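Local coordinates for insecticidal protein (Brevibacillus laterosporus, PDB 7ML9), which probably forms beta-barrel pores in membranes as an insecticidal toxin active against the western corn rootworm, at residues L32-R37 with F52-E57; E38-T43 with W228-G233. All blocks are in the same frame, centred on the assembly; numbering follows the deposited sequence.

Contact 1 (L32-R37 with F52-E57)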
loop_
_atom_site.group_PDB
_atom_site.type_symbol
_atom_site.label_atom_id
_atom_site.label_comp_id
_atom_site.label_asym_id
_atom_site.label_seq_id
_atom_site.Cartn_x
_atom_site.Cartn_y
_atom_site.Cartn_z
ATOM N N LEU A 32 -12.624 -16.269 -12.422
ATOM C CA LEU A 32 -13.730 -15.922 -13.317
ATOM C C LEU A 32 -14.237 -17.148 -14.067
ATOM O O LEU A 32 -15.436 -17.252 -14.353
ATOM C CB LEU A 32 -13.313 -14.833 -14.309
ATOM C CG LEU A 32 -13.040 -13.460 -13.656
ATOM C CD1 LEU A 32 -12.556 -12.461 -14.676
ATOM C CD2 LEU A 32 -14.302 -12.930 -12.971
ATOM N N ARG A 33 -13.339 -18.071 -14.413
ATOM C CA ARG A 33 -13.783 -19.334 -15.001
ATOM C C ARG A 33 -14.615 -20.139 -14.010
ATOM O O ARG A 33 -15.618 -20.762 -14.392
ATOM C CB ARG A 33 -12.587 -20.150 -15.468
ATOM C CG ARG A 33 -11.826 -19.558 -16.667
ATOM C CD ARG A 33 -10.631 -20.461 -16.954
ATOM N NE ARG A 33 -9.701 -19.823 -17.885
ATOM C CZ ARG A 33 -8.624 -20.415 -18.385
ATOM N NH1 ARG A 33 -8.335 -21.668 -18.051
ATOM N NH2 ARG A 33 -7.835 -19.753 -19.224
ATOM N N ASP A 34 -14.224 -20.143 -12.732
ATOM C CA ASP A 34 -15.032 -20.832 -11.730
ATOM C C ASP A 34 -16.363 -20.124 -11.524
ATOM O O ASP A 34 -17.384 -20.781 -11.286
ATOM C CB ASP A 34 -14.282 -20.953 -10.403
ATOM C CG ASP A 34 -15.089 -21.703 -9.346
ATOM O OD1 ASP A 34 -15.083 -22.955 -9.348
ATOM O OD2 ASP A 34 -15.750 -21.038 -8.522
ATOM N N LEU A 35 -16.373 -18.790 -11.621
ATOM C CA LEU A 35 -17.633 -18.052 -11.571
ATOM C C LEU A 35 -18.616 -18.561 -12.631
ATOM O O LEU A 35 -19.810 -18.756 -12.350
ATOM C CB LEU A 35 -17.363 -16.559 -11.764
ATOM C CG LEU A 35 -18.559 -15.616 -11.730
ATOM C CD1 LEU A 35 -19.156 -15.635 -10.325
ATOM C CD2 LEU A 35 -18.124 -14.183 -12.135
ATOM N N ALA A 36 -18.136 -18.752 -13.871
ATOM C CA ALA A 36 -19.009 -19.305 -14.915
ATOM C C ALA A 36 -19.482 -20.712 -14.553
ATOM O O ALA A 36 -20.665 -21.038 -14.719
ATOM C CB ALA A 36 -18.298 -19.309 -16.279
ATOM N N ARG A 37 -18.580 -21.556 -14.046
ATOM C CA ARG A 37 -18.967 -22.906 -13.639
ATOM C C ARG A 37 -19.987 -22.885 -12.498
ATOM O O ARG A 37 -20.864 -23.754 -12.435
ATOM C CB ARG A 37 -17.730 -23.712 -13.231
ATOM C CG ARG A 37 -16.713 -23.914 -14.373
ATOM C CD ARG A 37 -15.408 -24.517 -13.867
ATOM N NE ARG A 37 -14.430 -24.566 -14.949
ATOM C CZ ARG A 37 -13.199 -24.065 -14.884
ATOM N NH1 ARG A 37 -12.765 -23.484 -13.762
ATOM N NH2 ARG A 37 -12.395 -24.163 -15.944
ATOM N N PHE A 52 -25.221 -30.850 -8.702
ATOM C CA PHE A 52 -24.032 -30.680 -9.533
ATOM C C PHE A 52 -23.055 -29.707 -8.878
ATOM O O PHE A 52 -23.458 -28.716 -8.263
ATOM C CB PHE A 52 -24.400 -30.130 -10.916
ATOM C CG PHE A 52 -25.227 -31.079 -11.777
ATOM C CD1 PHE A 52 -24.784 -32.360 -12.051
ATOM C CD2 PHE A 52 -26.432 -30.664 -12.323
ATOM C CE1 PHE A 52 -25.531 -33.227 -12.847
ATOM C CE2 PHE A 52 -27.197 -31.530 -13.121
ATOM C CZ PHE A 52 -26.739 -32.810 -13.375
ATOM N N LYS A 53 -21.749 -29.977 -9.052
ATOM C CA LYS A 53 -20.658 -29.122 -8.599
ATOM C C LYS A 53 -20.102 -28.329 -9.772
ATOM O O LYS A 53 -20.247 -28.743 -10.927
ATOM C CB LYS A 53 -19.544 -29.969 -7.980
ATOM C CG LYS A 53 -20.010 -30.956 -6.930
ATOM C CD LYS A 53 -20.477 -30.258 -5.668
ATOM C CE LYS A 53 -20.550 -31.229 -4.494
ATOM N NZ LYS A 53 -21.396 -32.424 -4.804
ATOM N N PRO A 54 -19.460 -27.181 -9.526
ATOM C CA PRO A 54 -18.840 -26.436 -10.640
ATOM C C PRO A 54 -17.699 -27.240 -11.252
ATOM O O PRO A 54 -16.756 -27.634 -10.564
ATOM C CB PRO A 54 -18.349 -25.140 -9.972
ATOM C CG PRO A 54 -18.143 -25.518 -8.517
ATOM C CD PRO A 54 -19.247 -26.513 -8.221
ATOM N N SER A 55 -17.785 -27.486 -12.560
ATOM C CA SER A 55 -16.823 -28.390 -13.181
ATOM C C SER A 55 -16.937 -28.328 -14.697
ATOM O O SER A 55 -18.003 -28.035 -15.251
ATOM C CB SER A 55 -17.023 -29.839 -12.710
ATOM O OG SER A 55 -16.138 -30.718 -13.391
ATOM N N ASP A 56 -15.814 -28.601 -15.356
ATOM C CA ASP A 56 -15.776 -28.816 -16.795
ATOM C C ASP A 56 -15.952 -30.289 -17.158
ATOM O O ASP A 56 -16.087 -30.613 -18.343
ATOM C CB ASP A 56 -14.446 -28.309 -17.373
ATOM C CG ASP A 56 -14.348 -26.786 -17.389
ATOM O OD1 ASP A 56 -15.363 -26.104 -17.116
ATOM O OD2 ASP A 56 -13.249 -26.274 -17.693
ATOM N N GLU A 57 -15.964 -31.174 -16.170
ATOM C CA GLU A 57 -16.041 -32.612 -16.392
ATOM C C GLU A 57 -17.490 -33.071 -16.446
ATOM O O GLU A 57 -18.379 -32.465 -15.838
ATOM C CB GLU A 57 -15.314 -33.371 -15.282
ATOM C CG GLU A 57 -13.797 -33.306 -15.350
ATOM C CD GLU A 57 -13.135 -34.195 -14.310
ATOM O OE1 GLU A 57 -13.352 -33.956 -13.102
ATOM O OE2 GLU A 57 -12.402 -35.133 -14.698
HETATM O O HOH W 1 -20.255 -26.258 -13.840
#
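Arg37 reaches from helix 28-48 to Asp56 in the loop that follows it. The arginine grips the carboxylate side-on with two nitrogens. Arg37 NE bonds to Asp56 OD1 at 2.8 Å, nearly straight (167°). Arg37 NH2 bonds to Asp56 OD2 at 2.9 Å, more bent. OD1 lies in the guanidinium plane, but the nitrogens come from above the carboxylate plane, and the two planes stand 66° apart. The carboxylate also holds partners beyond this pair: OD1 pairs with Arg82 and OD2 accepts from Gly79 N. Two arginines on one carboxylate would probably favour its charged form. The Arg37 chain is extended from CG to NE, which carries the guanidinium past Ser55 to Asp56. The loop after the helix folds back along it, in a protein of the epsilon-toxin/MTX2 family. The tightest apolar packing is at the root of Arg37, where Arg37 CB touches Pro54 CB at 3.6 Å. Asp34 and Glu30 are the two protein residues of the sodium site, and Glu30 also takes a bond from Arg37 NH1. Packing is looser around Ser55, which is partly exposed and points its side chain away from the helix. There a water bridges the two backbones. It donates to Arg37 O at 2.9 Å and accepts from Ser55 N at 3.0 Å. Ser55 OG accepts from Glu57 N, an ST turn.

Contact 2 (E38-T43 with W228-G233). With EDO (1,2-ethanediol), chain H.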
loop_
_atom_site.group_PDB
_atom_site.type_symbol
_atom_site.label_atom_id
_atom_site.label_comp_id
_atom_site.label_asym_id
_atom_site.label_seq_id
_atom_site.Cartn_x
_atom_site.Cartn_y
_atom_site.Cartn_z
ATOM N N GLU A 38 -19.878 -21.921 -11.575
ATOM C CA GLU A 38 -20.831 -21.848 -10.462
ATOM C C GLU A 38 -22.231 -21.541 -10.964
ATOM O O GLU A 38 -23.202 -22.184 -10.556
ATOM C CB GLU A 38 -20.412 -20.779 -9.438
ATOM C CG GLU A 38 -19.079 -21.020 -8.801
ATOM C CD GLU A 38 -19.151 -21.975 -7.631
ATOM O OE1 GLU A 38 -20.275 -22.396 -7.276
ATOM O OE2 GLU A 38 -18.084 -22.293 -7.059
ATOM N N ASP A 39 -22.352 -20.545 -11.843
ATOM C CA ASP A 39 -23.655 -20.185 -12.391
ATOM C C ASP A 39 -24.259 -21.351 -13.163
ATOM O O ASP A 39 -25.450 -21.651 -13.023
ATOM C CB ASP A 39 -23.508 -18.962 -13.291
ATOM C CG ASP A 39 -24.842 -18.443 -13.823
ATOM O OD1 ASP A 39 -25.906 -18.678 -13.210
ATOM O OD2 ASP A 39 -24.820 -17.762 -14.856
ATOM N N GLU A 40 -23.438 -22.028 -13.967
ATOM C CA GLU A 40 -23.885 -23.208 -14.707
ATOM C C GLU A 40 -24.485 -24.252 -13.771
ATOM O O GLU A 40 -25.658 -24.620 -13.900
ATOM C CB GLU A 40 -22.704 -23.788 -15.486
ATOM C CG GLU A 40 -23.022 -24.978 -16.410
ATOM C CD GLU A 40 -21.796 -25.359 -17.227
ATOM O OE1 GLU A 40 -20.934 -26.121 -16.711
ATOM O OE2 GLU A 40 -21.674 -24.860 -18.362
ATOM N N ALA A 41 -23.690 -24.734 -12.813
ATOM C CA ALA A 41 -24.157 -25.789 -11.921
ATOM C C ALA A 41 -25.337 -25.324 -11.074
ATOM O O ALA A 41 -26.341 -26.037 -10.948
ATOM C CB ALA A 41 -23.013 -26.270 -11.031
ATOM N N GLY A 42 -25.224 -24.140 -10.458
ATOM C CA GLY A 42 -26.298 -23.661 -9.594
ATOM C C GLY A 42 -27.633 -23.538 -10.311
ATOM O O GLY A 42 -28.683 -23.887 -9.760
ATOM N N THR A 43 -27.619 -23.033 -11.544
ATOM C CA THR A 43 -28.862 -22.822 -12.281
ATOM C C THR A 43 -29.539 -24.151 -12.638
ATOM O O THR A 43 -30.768 -24.274 -12.533
ATOM C CB THR A 43 -28.573 -21.996 -13.532
ATOM O OG1 THR A 43 -28.111 -20.684 -13.143
ATOM C CG2 THR A 43 -29.820 -21.849 -14.387
ATOM N N TRP A 228 -19.168 -17.903 -19.995
ATOM C CA TRP A 228 -19.832 -18.835 -20.910
ATOM C C TRP A 228 -20.276 -20.067 -20.140
ATOM O O TRP A 228 -19.467 -20.710 -19.457
ATOM C CB TRP A 228 -18.907 -19.206 -22.094
ATOM C CG TRP A 228 -18.791 -18.071 -23.054
ATOM C CD1 TRP A 228 -17.947 -16.988 -22.952
ATOM C CD2 TRP A 228 -19.586 -17.850 -24.226
ATOM N NE1 TRP A 228 -18.180 -16.117 -23.986
ATOM C CE2 TRP A 228 -19.177 -16.624 -24.782
ATOM C CE3 TRP A 228 -20.603 -18.574 -24.859
ATOM C CZ2 TRP A 228 -19.744 -16.110 -25.949
ATOM C CZ3 TRP A 228 -21.167 -18.058 -26.008
ATOM C CH2 TRP A 228 -20.734 -16.841 -26.545
ATOM N N ARG A 229 -21.572 -20.396 -20.250
ATOM C CA ARG A 229 -22.181 -21.493 -19.514
ATOM C C ARG A 229 -23.221 -22.169 -20.402
ATOM O O ARG A 229 -23.891 -21.506 -21.194
ATOM C CB ARG A 229 -22.927 -21.020 -18.234
ATOM C CG ARG A 229 -22.079 -20.502 -17.106
ATOM C CD ARG A 229 -21.847 -18.998 -17.207
ATOM N NE ARG A 229 -23.073 -18.231 -17.102
ATOM C CZ ARG A 229 -23.535 -17.455 -18.072
ATOM N NH1 ARG A 229 -22.861 -17.358 -19.218
ATOM N NH2 ARG A 229 -24.673 -16.794 -17.910
ATOM N N VAL A 230 -23.383 -23.475 -20.249
ATOM C CA VAL A 230 -24.616 -24.057 -20.770
ATOM C C VAL A 230 -25.701 -23.847 -19.731
ATOM O O VAL A 230 -25.438 -23.816 -18.522
ATOM C CB VAL A 230 -24.476 -25.538 -21.149
ATOM C CG1 VAL A 230 -23.641 -25.664 -22.422
ATOM C CG2 VAL A 230 -23.907 -26.355 -20.001
ATOM N N SER A 231 -26.926 -23.692 -20.214
ATOM C CA SER A 231 -28.064 -23.273 -19.406
ATOM C C SER A 231 -29.337 -23.755 -20.093
ATOM O O SER A 231 -29.301 -24.129 -21.271
ATOM C CB SER A 231 -28.077 -21.750 -19.230
ATOM O OG SER A 231 -28.540 -21.088 -20.391
ATOM N N PRO A 232 -30.470 -23.780 -19.384
ATOM C CA PRO A 232 -31.708 -24.246 -20.042
ATOM C C PRO A 232 -32.038 -23.473 -21.306
ATOM O O PRO A 232 -32.396 -24.086 -22.323
ATOM C CB PRO A 232 -32.767 -24.064 -18.949
ATOM C CG PRO A 232 -31.995 -24.286 -17.678
ATOM C CD PRO A 232 -30.651 -23.613 -17.930
ATOM N N GLY A 233 -31.899 -22.143 -21.288
ATOM C CA GLY A 233 -32.144 -21.349 -22.480
ATOM C C GLY A 233 -31.081 -21.447 -23.565
ATOM O O GLY A 233 -31.378 -21.145 -24.725
HETATM C C1 EDO H . -27.455 -15.500 -15.840
HETATM O O1 EDO H . -27.170 -16.695 -15.098
HETATM C C2 EDO H . -27.087 -14.273 -15.017
HETATM O O2 EDO H . -27.862 -13.170 -15.494
HETATM O O HOH W 2 -26.937 -23.296 -16.275
#
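The guanidinium of Arg229 meets Asp39 edge-on, with the carboxylate plane turned only 25° from its own. At that edge also lies C1 of a bound 1,2-ethanediol, probably from the crystallisation liquor. Arg229 NE bonds to Asp39 OD2 at 2.9 Å. Arg229 NH2 bonds to the same Asp39 OD2 at 3.2 Å, and the oxygen stays in the guanidinium plane for each. NE comes from the anti side, tilted out of the carboxylate plane, while NH2 lies nearly along the C-O axis. The diol O1 donates to Asp39 OD2 at 2.6 Å, so OD2 takes three bonds. The Arg229 chain bends at chi2 (90°) and chi3 (63°), which folds the guanidinium back toward Asp39. Arg229 CG packs on Glu40 CB at 3.7 Å. The Glu40 chain is extended beyond CG and delivers Glu40 OE2 to Val230 N at 2.9 Å through its anti lone pair. Arg82 also forms a salt bridge to OE2, so the buried carboxylate has a charged partner. A water donates to both Glu40 O and Val230 O. Farther along, Thr43 CG2 touches Pro232 CD at 4.0 Å, and Thr43 OG1 bonds back to Asp39 O. The contact lays helix 28-48 against the end of strand 201-229 and the loop beyond it. Helix 242-252 packs alongside: Lys248 pairs with Asp39 OD1, and Val245 touches both Asp39 and Arg229.

In the fold
After the short strand 25-27 the chain enters helix 28-48, which supplies the first segment of both contacts. Contact 1 closes a short loop: after the helix ends, 52-57 turns back onto 32-37 before strand 59-63 begins. Contact 2 is far longer in range. The chain runs through most of its beta strands before 228-233 returns to 38-43. The two closures cross, since 38-43 lies within the loop of contact 1 and 228-233 lies beyond it. Their centres are about 9 Å apart and they touch, with Ala36 against Arg229 and Pro54 against Glu38. Together they tie one helix to its trailing loop and to the end of strand 201-229, toward one end of the elongated molecule.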